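Local atomic coordinates of protein Niban 2 (Homo sapiens, PDB entry 7CTP), a protein that may suppress apoptosis and promote melanoma cell invasion, and is a membrane-associated, PH-domain-containing member of the Niban family. Residues 356-368 and 435-447. Sequence-based numbering, arbitrary orientation.
Sequences GFTEVRDVFFKEV and HMREQMDNAVYTF
The ring of F364 carries the methyl of A443 over one face, with A443 CB 4.0 Å from the ring centroid and only 8° off the normal. F447 CB meets the same ring at its edge, near the ring plane. F447 in turn takes V368 CG2 over the centre of one face, a second CH-pi contact, 4.1 Å from CG2 to the ring centroid. The third ring, F357, has M436 CG over one face, while H435 CB lies 3.8 Å from F357 CZ.

F364 is a knob in the hole formed by M440, A443, V444 and F447. Its CG stands anti to the backbone N (chi1 172°), which carries the ring across to the other helix. An alanine at F364 would keep little of this knob and is likely to leave a gap over A443 CB and V444 CG1, with F447 CB losing its neighbour.

M440 bends at chi2 and chi3. This turn brings M440 CE against the 356-368 backbone, 3.5 Å from V360 O, and onto V363 CG1. M436 runs extended instead. The lack of a side chain at G356 lets M436 CE sit 3.6 Å from G356 CA. V360 splits its branches between the two methionines, with CG1 on M440 CB and CG2 on M436 CB.

No hydrogen bond crosses the contact. Helix 464-511 also packs on F357, V360 and F364. The axes of the two segments come within 9.9 Å of each other, with a crossing angle of -29°. This is near-parallel helix packing, with F364 as a knob in a hole on the other helix, in a buried seam between helices 342-378 and 422-455 in the helical part of the protein.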
ATOM      1  N   GLY A 356      11.377 -13.516  -5.540  1.00 29.18           N
ATOM      2  CA  GLY A 356      10.294 -12.962  -6.334  1.00 28.55           C
ATOM      3  C   GLY A 356      10.786 -12.192  -7.546  1.00 23.95           C
ATOM      4  O   GLY A 356      10.238 -12.321  -8.644  1.00 28.60           O
ATOM      5  N   PHE A 357      11.830 -11.381  -7.365  1.00 29.20           N
ATOM      6  CA  PHE A 357      12.367 -10.619  -8.490  1.00 24.52           C
ATOM      7  C   PHE A 357      13.005 -11.544  -9.519  1.00 25.90           C
ATOM      8  O   PHE A 357      12.894 -11.311 -10.728  1.00 30.16           O
ATOM      9  CB  PHE A 357      13.373  -9.583  -7.993  1.00 27.91           C
ATOM     10  CG  PHE A 357      12.744  -8.292  -7.511  1.00 30.04           C
ATOM     11  CD1 PHE A 357      12.047  -8.247  -6.314  1.00 31.13           C
ATOM     12  CD2 PHE A 357      12.862  -7.128  -8.253  1.00 36.04           C
ATOM     13  CE1 PHE A 357      11.471  -7.072  -5.870  1.00 28.17           C
ATOM     14  CE2 PHE A 357      12.287  -5.942  -7.811  1.00 43.27           C
ATOM     15  CZ  PHE A 357      11.595  -5.917  -6.618  1.00 34.07           C
ATOM     16  N   THR A 358      13.664 -12.608  -9.056  1.00 27.10           N
ATOM     17  CA  THR A 358      14.197 -13.602  -9.982  1.00 29.95           C
ATOM     18  C   THR A 358      13.081 -14.324 -10.735  1.00 28.12           C
ATOM     19  O   THR A 358      13.205 -14.586 -11.939  1.00 30.03           O
ATOM     20  CB  THR A 358      15.082 -14.591  -9.228  1.00 36.27           C
ATOM     21  OG1 THR A 358      16.227 -13.895  -8.723  1.00 35.46           O
ATOM     22  CG2 THR A 358      15.542 -15.716 -10.153  1.00 38.06           C
ATOM     23  N   GLU A 359      11.972 -14.630 -10.054  1.00 26.03           N
ATOM     24  CA  GLU A 359      10.844 -15.264 -10.730  1.00 27.95           C
ATOM     25  C   GLU A 359      10.241 -14.345 -11.791  1.00 26.77           C
ATOM     26  O   GLU A 359       9.861 -14.808 -12.871  1.00 28.95           O
ATOM     27  CB  GLU A 359       9.791 -15.697  -9.709  1.00 26.11           C
ATOM     28  CG  GLU A 359       8.573 -16.419 -10.309  1.00 26.61           C
ATOM     29  CD  GLU A 359       8.877 -17.837 -10.806  1.00 33.16           C
ATOM     30  OE1 GLU A 359       7.986 -18.432 -11.445  1.00 35.68           O
ATOM     31  OE2 GLU A 359       9.985 -18.353 -10.555  1.00 35.64           O
ATOM     32  N   VAL A 360      10.155 -13.037 -11.511  1.00 25.53           N
ATOM     33  CA  VAL A 360       9.716 -12.090 -12.535  1.00 22.06           C
ATOM     34  C   VAL A 360      10.611 -12.194 -13.768  1.00 22.29           C
ATOM     35  O   VAL A 360      10.133 -12.242 -14.907  1.00 26.23           O
ATOM     36  CB  VAL A 360       9.711 -10.658 -11.975  1.00 30.24           C
ATOM     37  CG1 VAL A 360       9.545  -9.647 -13.122  1.00 28.08           C
ATOM     38  CG2 VAL A 360       8.599 -10.514 -10.940  1.00 26.13           C
ATOM     39  N   ARG A 361      11.923 -12.235 -13.547  1.00 23.94           N
ATOM     40  CA  ARG A 361      12.881 -12.373 -14.638  1.00 26.63           C
ATOM     41  C   ARG A 361      12.626 -13.652 -15.427  1.00 31.51           C
ATOM     42  O   ARG A 361      12.602 -13.644 -16.664  1.00 28.78           O
ATOM     43  CB  ARG A 361      14.300 -12.356 -14.069  1.00 28.15           C
ATOM     44  CG  ARG A 361      15.435 -12.164 -15.088  1.00 37.22           C
ATOM     45  CD  ARG A 361      16.762 -12.574 -14.458  1.00 31.40           C
ATOM     46  NE  ARG A 361      17.928 -12.042 -15.161  1.00 35.46           N
ATOM     47  CZ  ARG A 361      18.533 -12.652 -16.176  1.00 40.56           C
ATOM     48  NH1 ARG A 361      18.071 -13.813 -16.618  1.00 35.64           N
ATOM     49  NH2 ARG A 361      19.598 -12.101 -16.747  1.00 35.24           N
ATOM     50  N   ASP A 362      12.407 -14.761 -14.719  1.00 29.42           N
ATOM     51  CA  ASP A 362      12.202 -16.038 -15.392  1.00 32.88           C
ATOM     52  C   ASP A 362      10.901 -16.043 -16.185  1.00 32.70           C
ATOM     53  O   ASP A 362      10.848 -16.579 -17.297  1.00 28.50           O
ATOM     54  CB  ASP A 362      12.221 -17.173 -14.368  1.00 29.61           C
ATOM     55  CG  ASP A 362      13.574 -17.333 -13.700  1.00 32.18           C
ATOM     56  OD1 ASP A 362      14.547 -16.685 -14.155  1.00 37.85           O
ATOM     57  OD2 ASP A 362      13.670 -18.105 -12.720  1.00 34.00           O
ATOM     58  N   VAL A 363       9.842 -15.446 -15.631  1.00 27.50           N
ATOM     59  CA  VAL A 363       8.574 -15.390 -16.350  1.00 24.18           C
ATOM     60  C   VAL A 363       8.705 -14.510 -17.586  1.00 30.59           C
ATOM     61  O   VAL A 363       8.173 -14.829 -18.658  1.00 28.52           O
ATOM     62  CB  VAL A 363       7.457 -14.893 -15.412  1.00 25.08           C
ATOM     63  CG1 VAL A 363       6.218 -14.512 -16.210  1.00 29.20           C
ATOM     64  CG2 VAL A 363       7.099 -15.983 -14.391  1.00 24.63           C
ATOM     65  N   PHE A 364       9.418 -13.389 -17.451  1.00 28.17           N
ATOM     66  CA  PHE A 364       9.651 -12.497 -18.583  1.00 26.89           C
ATOM     67  C   PHE A 364      10.415 -13.219 -19.685  1.00 27.35           C
ATOM     68  O   PHE A 364      10.027 -13.182 -20.859  1.00 26.41           O
ATOM     69  CB  PHE A 364      10.425 -11.272 -18.105  1.00 26.30           C
ATOM     70  CG  PHE A 364      10.899 -10.377 -19.212  1.00 29.42           C
ATOM     71  CD1 PHE A 364       9.992  -9.707 -20.019  1.00 29.46           C
ATOM     72  CD2 PHE A 364      12.254 -10.203 -19.437  1.00 33.27           C
ATOM     73  CE1 PHE A 364      10.430  -8.880 -21.040  1.00 29.14           C
ATOM     74  CE2 PHE A 364      12.699  -9.377 -20.455  1.00 29.04           C
ATOM     75  CZ  PHE A 364      11.788  -8.716 -21.254  1.00 30.40           C
ATOM     76  N   PHE A 365      11.497 -13.895 -19.305  1.00 29.51           N
ATOM     77  CA  PHE A 365      12.329 -14.636 -20.253  1.00 30.56           C
ATOM     78  C   PHE A 365      11.522 -15.695 -20.994  1.00 31.70           C
ATOM     79  O   PHE A 365      11.662 -15.853 -22.215  1.00 29.02           O
ATOM     80  CB  PHE A 365      13.493 -15.267 -19.495  1.00 31.07           C
ATOM     81  CG  PHE A 365      14.542 -15.889 -20.367  1.00 32.63           C
ATOM     82  CD1 PHE A 365      15.630 -15.148 -20.788  1.00 41.74           C
ATOM     83  CD2 PHE A 365      14.462 -17.223 -20.732  1.00 32.73           C
ATOM     84  CE1 PHE A 365      16.613 -15.712 -21.580  1.00 43.15           C
ATOM     85  CE2 PHE A 365      15.450 -17.789 -21.524  1.00 38.27           C
ATOM     86  CZ  PHE A 365      16.520 -17.033 -21.947  1.00 34.65           C
ATOM     87  N   LYS A 366      10.666 -16.427 -20.270  1.00 29.93           N
ATOM     88  CA  LYS A 366       9.846 -17.464 -20.891  1.00 28.22           C
ATOM     89  C   LYS A 366       8.849 -16.874 -21.879  1.00 36.36           C
ATOM     90  O   LYS A 366       8.660 -17.413 -22.976  1.00 31.50           O
ATOM     91  CB  LYS A 366       9.117 -18.266 -19.813  1.00 28.75           C
ATOM     92  CG  LYS A 366       8.018 -19.167 -20.352  1.00 35.89           C
ATOM     93  CD  LYS A 366       7.311 -19.898 -19.225  1.00 41.16           C
ATOM     94  CE  LYS A 366       5.970 -20.423 -19.691  1.00 40.76           C
ATOM     95  NZ  LYS A 366       6.125 -21.177 -20.965  1.00 49.65           N
ATOM     96  N   GLU A 367       8.210 -15.757 -21.515  1.00 27.54           N
ATOM     97  CA  GLU A 367       7.188 -15.186 -22.384  1.00 26.67           C
ATOM     98  C   GLU A 367       7.806 -14.627 -23.659  1.00 25.68           C
ATOM     99  O   GLU A 367       7.235 -14.770 -24.748  1.00 29.12           O
ATOM    100  CB  GLU A 367       6.409 -14.110 -21.628  1.00 28.04           C
ATOM    101  CG  GLU A 367       5.520 -14.687 -20.539  1.00 30.70           C
ATOM    102  CD  GLU A 367       4.486 -15.651 -21.088  1.00 36.34           C
ATOM    103  OE1 GLU A 367       3.800 -15.302 -22.073  1.00 40.06           O
ATOM    104  OE2 GLU A 367       4.365 -16.760 -20.531  1.00 34.92           O
ATOM    105  N   VAL A 368       8.982 -14.009 -23.549  1.00 24.70           N
ATOM    106  CA  VAL A 368       9.663 -13.510 -24.740  1.00 30.87           C
ATOM    107  C   VAL A 368      10.090 -14.673 -25.630  1.00 32.81           C
ATOM    108  O   VAL A 368       9.954 -14.619 -26.861  1.00 35.58           O
ATOM    109  CB  VAL A 368      10.859 -12.627 -24.340  1.00 34.54           C
ATOM    110  CG1 VAL A 368      11.760 -12.377 -25.540  1.00 37.05           C
ATOM    111  CG2 VAL A 368      10.364 -11.303 -23.754  1.00 33.56           C
ATOM    112  N   HIS A 435       6.272  -3.657  -6.274  1.00 23.65           N
ATOM    113  CA  HIS A 435       7.535  -3.454  -6.979  1.00 26.51           C
ATOM    114  C   HIS A 435       7.729  -4.504  -8.066  1.00 24.35           C
ATOM    115  O   HIS A 435       8.229  -4.194  -9.153  1.00 23.13           O
ATOM    116  CB  HIS A 435       8.724  -3.491  -6.017  1.00 23.60           C
ATOM    117  CG  HIS A 435       8.838  -2.299  -5.116  1.00 26.71           C
ATOM    118  ND1 HIS A 435       8.909  -1.006  -5.589  1.00 37.90           N
ATOM    119  CD2 HIS A 435       8.935  -2.212  -3.768  1.00 35.97           C
ATOM    120  CE1 HIS A 435       9.020  -0.172  -4.568  1.00 46.19           C
ATOM    121  NE2 HIS A 435       9.039  -0.879  -3.451  1.00 36.52           N
ATOM    122  N   MET A 436       7.357  -5.760  -7.789  1.00 24.97           N
ATOM    123  CA  MET A 436       7.506  -6.797  -8.808  1.00 24.21           C
ATOM    124  C   MET A 436       6.648  -6.493 -10.026  1.00 28.33           C
ATOM    125  O   MET A 436       7.086  -6.687 -11.166  1.00 25.40           O
ATOM    126  CB  MET A 436       7.150  -8.171  -8.235  1.00 20.82           C
ATOM    127  CG  MET A 436       8.156  -8.695  -7.252  1.00 23.46           C
ATOM    128  SD  MET A 436       7.571 -10.236  -6.518  1.00 33.15           S
ATOM    129  CE  MET A 436       8.420 -10.157  -4.952  1.00 29.27           C
ATOM    130  N   ARG A 437       5.421  -6.019  -9.804  1.00 22.80           N
ATOM    131  CA  ARG A 437       4.548  -5.665 -10.918  1.00 23.15           C
ATOM    132  C   ARG A 437       5.147  -4.525 -11.730  1.00 26.45           C
ATOM    133  O   ARG A 437       5.151  -4.559 -12.968  1.00 27.11           O
ATOM    134  CB  ARG A 437       3.163  -5.289 -10.403  1.00 23.56           C
ATOM    135  CG  ARG A 437       2.098  -5.184 -11.492  1.00 24.39           C
ATOM    136  CD  ARG A 437       0.724  -4.889 -10.901  1.00 28.45           C
ATOM    137  NE  ARG A 437       0.641  -3.522 -10.370  1.00 27.18           N
ATOM    138  CZ  ARG A 437      -0.495  -2.923 -10.030  1.00 27.00           C
ATOM    139  NH1 ARG A 437      -1.646  -3.569 -10.173  1.00 25.34           N
ATOM    140  NH2 ARG A 437      -0.483  -1.679  -9.556  1.00 29.51           N
ATOM    141  N   GLU A 438       5.671  -3.511 -11.039  1.00 25.98           N
ATOM    142  CA  GLU A 438       6.297  -2.380 -11.718  1.00 23.06           C
ATOM    143  C   GLU A 438       7.474  -2.840 -12.566  1.00 25.86           C
ATOM    144  O   GLU A 438       7.604  -2.452 -13.732  1.00 29.89           O
ATOM    145  CB  GLU A 438       6.745  -1.343 -10.686  1.00 23.60           C
ATOM    146  CG  GLU A 438       5.583  -0.649  -9.993  1.00 30.83           C
ATOM    147  CD  GLU A 438       6.002   0.129  -8.756  1.00 41.62           C
ATOM    148  OE1 GLU A 438       5.206   0.981  -8.309  1.00 37.24           O
ATOM    149  OE2 GLU A 438       7.108  -0.117  -8.226  1.00 40.90           O
ATOM    150  N   GLN A 439       8.341  -3.679 -11.999  1.00 26.40           N
ATOM    151  CA  GLN A 439       9.544  -4.070 -12.734  1.00 28.75           C
ATOM    152  C   GLN A 439       9.205  -4.970 -13.916  1.00 29.34           C
ATOM    153  O   GLN A 439       9.873  -4.911 -14.958  1.00 27.98           O
ATOM    154  CB  GLN A 439      10.542  -4.738 -11.801  1.00 27.80           C
ATOM    155  CG  GLN A 439      11.165  -3.771 -10.802  1.00 35.47           C
ATOM    156  CD  GLN A 439      11.575  -2.452 -11.443  1.00 48.50           C
ATOM    157  OE1 GLN A 439      12.407  -2.423 -12.350  1.00 43.34           O
ATOM    158  NE2 GLN A 439      10.994  -1.355 -10.971  1.00 36.50           N
ATOM    159  N   MET A 440       8.162  -5.795 -13.790  1.00 25.48           N
ATOM    160  CA  MET A 440       7.715  -6.573 -14.942  1.00 25.00           C
ATOM    161  C   MET A 440       7.155  -5.665 -16.030  1.00 30.15           C
ATOM    162  O   MET A 440       7.467  -5.840 -17.215  1.00 27.57           O
ATOM    163  CB  MET A 440       6.677  -7.609 -14.521  1.00 26.10           C
ATOM    164  CG  MET A 440       6.097  -8.410 -15.679  1.00 26.15           C
ATOM    165  SD  MET A 440       7.327  -9.508 -16.422  1.00 27.05           S
ATOM    166  CE  MET A 440       6.954 -11.009 -15.530  1.00 28.50           C
ATOM    167  N   ASP A 441       6.335  -4.679 -15.649  1.00 26.27           N
ATOM    168  CA  ASP A 441       5.792  -3.762 -16.646  1.00 27.65           C
ATOM    169  C   ASP A 441       6.906  -2.983 -17.326  1.00 24.95           C
ATOM    170  O   ASP A 441       6.871  -2.772 -18.545  1.00 27.51           O
ATOM    171  CB  ASP A 441       4.789  -2.802 -16.008  1.00 28.53           C
ATOM    172  CG  ASP A 441       3.939  -2.068 -17.044  1.00 26.76           C
ATOM    173  OD1 ASP A 441       3.367  -2.731 -17.938  1.00 29.91           O
ATOM    174  OD2 ASP A 441       3.827  -0.821 -16.946  1.00 33.65           O
ATOM    175  N   ASN A 442       7.906  -2.556 -16.560  1.00 25.47           N
ATOM    176  CA  ASN A 442       9.025  -1.841 -17.169  1.00 28.71           C
ATOM    177  C   ASN A 442       9.783  -2.741 -18.139  1.00 33.09           C
ATOM    178  O   ASN A 442      10.232  -2.285 -19.196  1.00 29.55           O
ATOM    179  CB  ASN A 442       9.966  -1.302 -16.096  1.00 27.02           C
ATOM    180  CG  ASN A 442       9.312  -0.237 -15.218  1.00 28.22           C
ATOM    181  OD1 ASN A 442       8.205   0.232 -15.505  1.00 32.02           O
ATOM    182  ND2 ASN A 442       9.994   0.144 -14.148  1.00 34.96           N
ATOM    183  N   ALA A 443       9.923  -4.023 -17.805  1.00 30.24           N
ATOM    184  CA  ALA A 443      10.664  -4.933 -18.677  1.00 27.85           C
ATOM    185  C   ALA A 443       9.949  -5.121 -20.008  1.00 30.94           C
ATOM    186  O   ALA A 443      10.577  -5.071 -21.078  1.00 30.53           O
ATOM    187  CB  ALA A 443      10.891  -6.279 -17.981  1.00 26.38           C
ATOM    188  N   VAL A 444       8.632  -5.339 -19.975  1.00 26.92           N
ATOM    189  CA  VAL A 444       7.918  -5.566 -21.228  1.00 23.84           C
ATOM    190  C   VAL A 444       7.778  -4.268 -22.014  1.00 31.66           C
ATOM    191  O   VAL A 444       7.854  -4.274 -23.247  1.00 31.99           O
ATOM    192  CB  VAL A 444       6.555  -6.239 -20.977  1.00 28.23           C
ATOM    193  CG1 VAL A 444       6.766  -7.606 -20.327  1.00 31.24           C
ATOM    194  CG2 VAL A 444       5.659  -5.352 -20.146  1.00 34.75           C
ATOM    195  N   TYR A 445       7.596  -3.133 -21.327  1.00 27.70           N
ATOM    196  CA  TYR A 445       7.548  -1.857 -22.042  1.00 28.51           C
ATOM    197  C   TYR A 445       8.878  -1.577 -22.730  1.00 36.07           C
ATOM    198  O   TYR A 445       8.920  -1.177 -23.902  1.00 34.76           O
ATOM    199  CB  TYR A 445       7.199  -0.713 -21.089  1.00 27.22           C
ATOM    200  CG  TYR A 445       7.220   0.644 -21.770  1.00 29.37           C
ATOM    201  CD1 TYR A 445       6.228   1.002 -22.676  1.00 37.39           C
ATOM    202  CD2 TYR A 445       8.238   1.555 -21.520  1.00 32.62           C
ATOM    203  CE1 TYR A 445       6.242   2.229 -23.307  1.00 34.08           C
ATOM    204  CE2 TYR A 445       8.261   2.790 -22.149  1.00 31.78           C
ATOM    205  CZ  TYR A 445       7.260   3.119 -23.039  1.00 40.23           C
ATOM    206  OH  TYR A 445       7.270   4.349 -23.672  1.00 37.73           O
ATOM    207  N   THR A 446       9.979  -1.768 -22.000  1.00 31.73           N
ATOM    208  CA  THR A 446      11.304  -1.582 -22.581  1.00 32.02           C
ATOM    209  C   THR A 446      11.523  -2.527 -23.757  1.00 40.26           C
ATOM    210  O   THR A 446      12.018  -2.115 -24.816  1.00 32.26           O
ATOM    211  CB  THR A 446      12.377  -1.801 -21.517  1.00 31.15           C
ATOM    212  OG1 THR A 446      12.177  -0.878 -20.437  1.00 27.79           O
ATOM    213  CG2 THR A 446      13.760  -1.588 -22.113  1.00 32.31           C
ATOM    214  N   PHE A 447      11.155  -3.801 -23.588  1.00 30.36           N
ATOM    215  CA  PHE A 447      11.321  -4.769 -24.669  1.00 34.37           C
ATOM    216  C   PHE A 447      10.569  -4.332 -25.917  1.00 34.89           C
ATOM    217  O   PHE A 447      11.110  -4.378 -27.027  1.00 34.49           O
ATOM    218  CB  PHE A 447      10.852  -6.162 -24.242  1.00 29.33           C
ATOM    219  CG  PHE A 447      11.088  -7.217 -25.295  1.00 27.04           C
ATOM    220  CD1 PHE A 447      12.357  -7.744 -25.491  1.00 31.56           C
ATOM    221  CD2 PHE A 447      10.049  -7.654 -26.111  1.00 33.81           C
ATOM    222  CE1 PHE A 447      12.586  -8.700 -26.472  1.00 32.90           C
ATOM    223  CE2 PHE A 447      10.270  -8.609 -27.090  1.00 34.06           C
ATOM    224  CZ  PHE A 447      11.535  -9.135 -27.268  1.00 29.16           C
TER